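Local atomic coordinates of putative rRNA methyltransferase (Sorangium cellulosum, PDB entry 4RX1), a protein that probably transfers a methyl group from S-adenosylmethionine to an adenine base of 16S ribosomal RNA. Residues L97-T102 against L128-G133. Residues are numbered along the deposited sequence; the frame is centred on the assembly and turned at random.
Sequences LAHTLT and LVRPGG
Arg-130 lays its guanidinium over one face of the His-99 imidazole, planes 16° apart and centres separated by 4.3 Å. Its CD makes a CH-pi contact from above the ring, 3.6 Å from the centroid, while NE lies over the rim, 3.3 Å from His-99 CE1. With chi1 at 71°, Arg-130 CG sits between its own backbone N and carbonyl carbon, and the bend at chi3 turns the guanidinium flat along the ring. Arginine suits this place by joining an apolar stem to a planar cation; imidazole offers it a flat face and gives Val-27 N an acceptor.

Next to the stack in sequence, the backbones form a parallel bridge between Ala-98 and Val-129. Ala-98 N donates to Leu-128 O almost straight, at 174°, and Ala-98 O receives Arg-130 N at 2.8 Å. The small Ala-98 methyl fits beside Leu-128 O and Ile-29. Leu-101, whose CB points toward 128-133, brings CD1 to 3.7 Å from Val-129 CG2 and also touches the Leu-128 CB methylene; all three residues are buried and aliphatic, and Leu-90 and Leu-94 touch Leu-128 from a loop.

The type II turn from Arg-130 to Gly-133, held by Gly-133 N to Arg-130 O, leads into strand 133-140, which pairs with strand 98-104 in the central sheet of this Rossmann-like methyltransferase. Gly-132 takes a left-handed backbone angle that suits glycine, and at Gly-133 a side chain would collide with Ala-98 O. From strand 26-31, Val-27 N donates to His-99 ND1, which fixes the ring's rotation. Replacing His-99 by alanine would probably leave the Arg-130 guanidinium without its flat support and Val-27 N without its side-chain acceptor. With ND1 accepting that bond and a cation over its face, the imidazole is likely to favour its neutral form, protonated on NE2.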
# COMPACT_ATOMS: atom_id res chain seq x y z
N LEU A 97 -2.69 7.05 -10.77
CA LEU A 97 -1.31 6.84 -11.22
C LEU A 97 -0.77 5.42 -11.08
O LEU A 97 0.09 5.01 -11.86
CB LEU A 97 -0.37 7.79 -10.48
CG LEU A 97 -0.48 9.28 -10.75
CD1 LEU A 97 0.48 9.97 -9.82
CD2 LEU A 97 -0.12 9.59 -12.19
N ALA A 98 -1.26 4.67 -10.09
CA ALA A 98 -0.64 3.39 -9.73
C ALA A 98 -1.00 2.18 -10.63
O ALA A 98 -2.18 1.92 -10.87
CB ALA A 98 -0.91 3.07 -8.27
N HIS A 99 0.02 1.48 -11.14
CA HIS A 99 -0.15 0.16 -11.74
C HIS A 99 -0.33 -0.87 -10.63
O HIS A 99 -1.13 -1.80 -10.75
CB HIS A 99 1.08 -0.26 -12.57
CG HIS A 99 1.26 0.53 -13.82
ND1 HIS A 99 1.81 1.80 -13.83
CD2 HIS A 99 0.90 0.27 -15.10
CE1 HIS A 99 1.82 2.26 -15.07
NE2 HIS A 99 1.26 1.36 -15.86
N THR A 100 0.46 -0.69 -9.57
CA THR A 100 0.45 -1.59 -8.42
C THR A 100 0.31 -0.77 -7.14
O THR A 100 1.08 0.18 -6.91
CB THR A 100 1.74 -2.44 -8.36
OG1 THR A 100 1.93 -3.12 -9.60
CG2 THR A 100 1.69 -3.48 -7.22
N LEU A 101 -0.68 -1.13 -6.32
CA LEU A 101 -0.88 -0.46 -5.04
C LEU A 101 -0.70 -1.52 -3.98
O LEU A 101 -1.44 -2.50 -3.96
CB LEU A 101 -2.29 0.13 -4.94
CG LEU A 101 -2.54 1.06 -3.73
CD1 LEU A 101 -3.74 1.95 -4.01
CD2 LEU A 101 -2.74 0.33 -2.41
N THR A 102 0.26 -1.31 -3.08
CA THR A 102 0.50 -2.30 -2.04
C THR A 102 0.08 -1.81 -0.68
O THR A 102 0.30 -0.63 -0.33
CB THR A 102 1.98 -2.73 -1.94
OG1 THR A 102 2.80 -1.59 -1.61
CG2 THR A 102 2.45 -3.35 -3.25
N LEU A 128 -6.49 5.90 -6.40
CA LEU A 128 -5.06 5.96 -6.68
C LEU A 128 -4.67 5.13 -7.89
O LEU A 128 -3.68 5.42 -8.56
CB LEU A 128 -4.24 5.49 -5.48
CG LEU A 128 -4.37 6.29 -4.18
CD1 LEU A 128 -3.41 5.72 -3.11
CD2 LEU A 128 -4.12 7.75 -4.40
N VAL A 129 -5.49 4.13 -8.18
CA VAL A 129 -5.13 3.08 -9.13
C VAL A 129 -5.56 3.38 -10.55
O VAL A 129 -6.68 3.82 -10.79
CB VAL A 129 -5.75 1.74 -8.70
CG1 VAL A 129 -5.19 0.57 -9.52
CG2 VAL A 129 -5.54 1.52 -7.19
N ARG A 130 -4.67 3.12 -11.51
CA ARG A 130 -5.11 3.19 -12.89
C ARG A 130 -5.96 1.93 -13.19
O ARG A 130 -5.79 0.89 -12.56
CB ARG A 130 -3.92 3.34 -13.85
CG ARG A 130 -3.05 2.09 -13.98
CD ARG A 130 -2.06 2.20 -15.14
NE ARG A 130 -1.29 3.43 -15.11
CZ ARG A 130 -1.27 4.31 -16.11
NH1 ARG A 130 -1.99 4.08 -17.20
NH2 ARG A 130 -0.55 5.42 -16.01
N PRO A 131 -6.93 2.07 -14.11
CA PRO A 131 -7.72 0.95 -14.63
C PRO A 131 -6.80 -0.17 -15.08
O PRO A 131 -5.79 0.13 -15.70
CB PRO A 131 -8.45 1.55 -15.84
CG PRO A 131 -8.22 3.06 -15.77
CD PRO A 131 -7.53 3.36 -14.48
N GLY A 132 -7.09 -1.42 -14.72
CA GLY A 132 -6.24 -2.53 -15.10
C GLY A 132 -5.10 -2.70 -14.10
O GLY A 132 -4.40 -3.71 -14.10
N GLY A 133 -4.93 -1.70 -13.22
CA GLY A 133 -3.91 -1.77 -12.18
C GLY A 133 -4.31 -2.71 -11.04
O GLY A 133 -5.47 -3.12 -10.94